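PDB 6PB3: rhizobiales Sp. Pch2 from Marine metagenome, which is a Trip13-like AAA ATPase that probably remodels HORMA domain proteins to regulate cGAS-like enzymes in bacteriophage immunity. Local coordinates for residues T135-R140 / A194-A198; H35-S40 / L90-I94. One frame throughout, in Å; residues are numbered along the deposited sequence.

Contact 1 of 2, residues T135-R140 / A194-A198; sequences TVSEAR and ALPAA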
# COMPACT_ATOMS: atom_id res chain seq x y z
N THR A 135 -32.74 -25.67 -2.08
CA THR A 135 -32.35 -26.23 -0.79
C THR A 135 -33.54 -26.27 0.16
O THR A 135 -33.76 -27.29 0.84
CB THR A 135 -31.21 -25.41 -0.20
OG1 THR A 135 -30.14 -25.34 -1.15
CG2 THR A 135 -30.70 -26.05 1.07
N VAL A 136 -34.33 -25.20 0.21
CA VAL A 136 -35.52 -25.17 1.05
C VAL A 136 -36.50 -26.26 0.64
O VAL A 136 -37.03 -27.00 1.48
CB VAL A 136 -36.17 -23.78 1.01
CG1 VAL A 136 -37.50 -23.78 1.76
CG2 VAL A 136 -35.22 -22.73 1.58
N SER A 137 -36.76 -26.39 -0.66
CA SER A 137 -37.71 -27.38 -1.14
C SER A 137 -37.28 -28.79 -0.75
O SER A 137 -38.07 -29.56 -0.19
CB SER A 137 -37.87 -27.26 -2.66
OG SER A 137 -38.68 -28.30 -3.17
N GLU A 138 -36.03 -29.15 -1.03
CA GLU A 138 -35.55 -30.49 -0.71
C GLU A 138 -35.58 -30.74 0.79
O GLU A 138 -35.93 -31.84 1.24
CB GLU A 138 -34.14 -30.68 -1.26
CG GLU A 138 -34.12 -30.98 -2.75
CD GLU A 138 -34.90 -32.23 -3.08
OE1 GLU A 138 -34.64 -33.28 -2.45
OE2 GLU A 138 -35.78 -32.17 -3.97
N ALA A 139 -35.23 -29.73 1.59
CA ALA A 139 -35.26 -29.90 3.04
C ALA A 139 -36.67 -30.12 3.56
O ALA A 139 -36.87 -30.84 4.55
CB ALA A 139 -34.62 -28.69 3.73
N ARG A 140 -37.67 -29.52 2.91
CA ARG A 140 -39.07 -29.77 3.29
C ARG A 140 -39.47 -31.21 2.99
O ARG A 140 -40.14 -31.85 3.81
CB ARG A 140 -40.00 -28.80 2.56
CG ARG A 140 -40.06 -27.39 3.16
CD ARG A 140 -40.93 -26.45 2.32
NE ARG A 140 -40.83 -25.07 2.79
CZ ARG A 140 -40.92 -24.01 2.00
NH1 ARG A 140 -41.11 -24.17 0.69
NH2 ARG A 140 -40.82 -22.78 2.50
N ALA A 194 -37.42 -24.71 10.74
CA ALA A 194 -36.80 -25.87 11.36
C ALA A 194 -36.25 -26.84 10.32
O ALA A 194 -36.02 -28.01 10.64
CB ALA A 194 -37.80 -26.59 12.26
N LEU A 195 -36.04 -26.38 9.10
CA LEU A 195 -35.65 -27.26 8.01
C LEU A 195 -34.25 -27.82 8.27
O LEU A 195 -33.34 -27.08 8.64
CB LEU A 195 -35.67 -26.52 6.69
CG LEU A 195 -36.96 -25.76 6.35
CD1 LEU A 195 -36.73 -24.79 5.21
CD2 LEU A 195 -38.07 -26.74 6.01
N PRO A 196 -34.06 -29.12 8.08
CA PRO A 196 -32.74 -29.76 8.26
C PRO A 196 -31.79 -29.43 7.10
O PRO A 196 -31.57 -30.22 6.18
CB PRO A 196 -33.08 -31.25 8.30
CG PRO A 196 -34.29 -31.35 7.39
CD PRO A 196 -35.08 -30.08 7.60
N ALA A 197 -31.23 -28.21 7.16
CA ALA A 197 -30.35 -27.71 6.11
C ALA A 197 -29.29 -26.80 6.71
O ALA A 197 -29.57 -26.07 7.67
CB ALA A 197 -31.15 -26.95 5.04
N ALA A 198 -28.08 -26.84 6.14
CA ALA A 198 -26.95 -26.01 6.57
C ALA A 198 -26.13 -25.58 5.36
O ALA A 198 -26.19 -26.19 4.29
CB ALA A 198 -26.04 -26.76 7.55
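A139 and L195 bring the two backbones closest, their CA atoms 5.6 Å apart, where the last turns of helix 124-141 pass the loop that leads into strand 197-203. Both residues aim their CB atoms at the opposing segment, and A139 CB meets L195 CB at 3.8 Å. The small methyl of A139 lets the chain come in close, and it also meets A197 CB at 4.1 Å and P196 CD at a like distance, so one helical alanine meets L195, P196 and A197. A197 CB in turn lies near T135 CG2, one helical turn back; T135 OG1 points elsewhere and is hydrogen-bonded to A131 O.

L195 reaches along the helix with its two branches. CD1 touches V136 CG1 at 3.7 Å, while CD2 lies against R140 CG at 3.5 Å, so the leucine fork fits between residues one turn apart. V136 carries CG1 anti to its backbone N (chi1 173°), which places this methyl both against L195 and under the guanidinium of R140, 3.4 Å from its plane and over its centre.

The setting is the three-layered alpha/beta core of an AAA module: helix 124-141 packs on the sheet at the point where strand 197-203 enters between strands 151-157 and 76-81. P196, the centre of an inverse gamma turn, makes the bend into that strand. P196 CD lies 3.6 Å from A139 O, and the proline backbone is already hydrogen-bonded to V153. L190 of helix 179-192 touches both V136 and A197 from the neighbouring helix.

Contact 2 of 2, residues H35-S40 / L90-I94; sequences HKSRLS and LAETI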
# COMPACT_ATOMS: atom_id res chain seq x y z
N HIS A 35 -10.46 -30.01 13.16
CA HIS A 35 -11.35 -29.32 12.22
C HIS A 35 -12.49 -30.22 11.76
O HIS A 35 -13.62 -29.75 11.58
CB HIS A 35 -10.55 -28.81 11.01
CG HIS A 35 -9.32 -28.03 11.38
ND1 HIS A 35 -8.21 -28.61 11.94
CD2 HIS A 35 -9.05 -26.70 11.30
CE1 HIS A 35 -7.29 -27.69 12.16
NE2 HIS A 35 -7.77 -26.52 11.78
N LYS A 36 -12.20 -31.52 11.57
CA LYS A 36 -13.22 -32.51 11.19
C LYS A 36 -14.29 -32.63 12.25
O LYS A 36 -15.49 -32.60 11.95
CB LYS A 36 -12.59 -33.90 11.00
CG LYS A 36 -11.63 -34.10 9.84
CD LYS A 36 -11.09 -35.56 9.86
CE LYS A 36 -10.06 -35.82 8.79
NZ LYS A 36 -9.35 -37.14 8.99
N SER A 37 -13.86 -32.83 13.50
CA SER A 37 -14.79 -32.97 14.62
C SER A 37 -15.68 -31.75 14.78
O SER A 37 -16.90 -31.87 14.93
CB SER A 37 -14.00 -33.23 15.90
OG SER A 37 -14.79 -33.02 17.06
N ARG A 38 -15.09 -30.55 14.76
CA ARG A 38 -15.90 -29.35 14.93
C ARG A 38 -16.86 -29.15 13.76
O ARG A 38 -18.05 -28.88 13.95
CB ARG A 38 -15.02 -28.12 15.10
CG ARG A 38 -14.18 -28.13 16.34
CD ARG A 38 -13.29 -26.86 16.40
NE ARG A 38 -12.32 -26.98 17.48
CZ ARG A 38 -11.31 -26.15 17.68
NH1 ARG A 38 -11.11 -25.12 16.87
NH2 ARG A 38 -10.48 -26.35 18.70
N LEU A 39 -16.36 -29.30 12.53
CA LEU A 39 -17.24 -29.16 11.38
C LEU A 39 -18.36 -30.19 11.43
O LEU A 39 -19.53 -29.85 11.26
CB LEU A 39 -16.44 -29.26 10.08
CG LEU A 39 -17.25 -29.09 8.79
CD1 LEU A 39 -17.99 -27.74 8.84
CD2 LEU A 39 -16.40 -29.20 7.50
N SER A 40 -18.01 -31.45 11.73
CA SER A 40 -19.02 -32.50 11.72
C SER A 40 -20.05 -32.29 12.82
O SER A 40 -21.26 -32.46 12.61
CB SER A 40 -18.34 -33.88 11.86
OG SER A 40 -19.24 -34.83 12.39
N LEU A 90 -12.18 -31.06 2.73
CA LEU A 90 -12.92 -31.36 3.96
C LEU A 90 -14.41 -31.08 3.78
O LEU A 90 -15.25 -31.90 4.14
CB LEU A 90 -12.34 -30.56 5.13
CG LEU A 90 -13.04 -30.77 6.47
CD1 LEU A 90 -12.88 -32.24 6.92
CD2 LEU A 90 -12.48 -29.83 7.51
N ALA A 91 -14.75 -29.92 3.21
CA ALA A 91 -16.15 -29.57 3.07
C ALA A 91 -16.88 -30.53 2.14
O ALA A 91 -18.08 -30.78 2.33
CB ALA A 91 -16.29 -28.13 2.57
N GLU A 92 -16.19 -31.06 1.13
CA GLU A 92 -16.82 -31.95 0.16
C GLU A 92 -16.98 -33.37 0.68
O GLU A 92 -17.69 -34.15 0.04
CB GLU A 92 -16.01 -32.00 -1.13
CG GLU A 92 -16.04 -30.73 -1.95
CD GLU A 92 -15.20 -30.87 -3.22
OE1 GLU A 92 -14.42 -31.84 -3.29
OE2 GLU A 92 -15.33 -30.03 -4.13
N THR A 93 -16.33 -33.73 1.78
CA THR A 93 -16.42 -35.09 2.27
C THR A 93 -16.98 -35.23 3.67
O THR A 93 -17.40 -36.33 4.04
CB THR A 93 -15.03 -35.76 2.22
OG1 THR A 93 -14.10 -34.99 3.00
CG2 THR A 93 -14.55 -35.85 0.79
N ILE A 94 -17.03 -34.14 4.45
CA ILE A 94 -17.40 -34.18 5.86
C ILE A 94 -18.82 -34.71 6.06
O ILE A 94 -19.14 -35.19 7.15
CB ILE A 94 -17.24 -32.78 6.48
CG1 ILE A 94 -17.20 -32.85 8.01
CG2 ILE A 94 -18.33 -31.83 6.00
CD1 ILE A 94 -16.13 -33.81 8.52
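Helix 87-93, which begins within the probable Walker A P-loop of this AAA ATPase, leads through segment 90-94, which packs here against helix 33-47. L39 is the centre of the join: its CD2 meets L90 CG at 3.8 Å and I94 CG2 at 3.6 Å, so the methyl sits in the notch formed by L90 and I94. L39 has CG anti to its backbone N (chi1 -179°), and this sends the branch across toward segment 90-94. L90 spreads its own methyls over the preceding turn, CD1 against K36 CG at 3.7 Å and CD2 near H35 CB. I94 lies over the next part of the helix, its CD1 3.7 Å from K36 O and 4.0 Å from S40 CB.

I77 and L79 of strand 76-81 also touch L39, and L26 of helix 20-28 touches L90 and I94. The polar ends are bound outside the pair: K36 NZ to the carbonyls of L26 and L29, S40 OG to D97 and R101. With aliphatic carbons making nearly all the cross-contacts, the two segments are joined by dispersion and burial of apolar surface, while K36 adds CG to the apolar side and sends its charge to neighbouring carbonyl oxygens.

Overall arrangement
Both contacts pack helices around the same central sheet, with their centres about 20 Å apart and their nearest atoms about 8 Å apart. Contact 2 comes first along the chain and is complete before contact 1 opens. Its centre lies about 4 Å from the centre of the chain, that of contact 1 about 21 Å. Strands 76-81 and 197-203, neighbours in the sheet, link the two: L39 of contact 2 rests on the first, and contact 1 leads into the second. Helix 33-47 bridges them as well, since its L43 and L46 touch A198. Contact 2 joins helix 33-47 to the probable P-loop helix, and contact 1 sets helix 124-141 against the start of strand 197-203, both within one AAA fold.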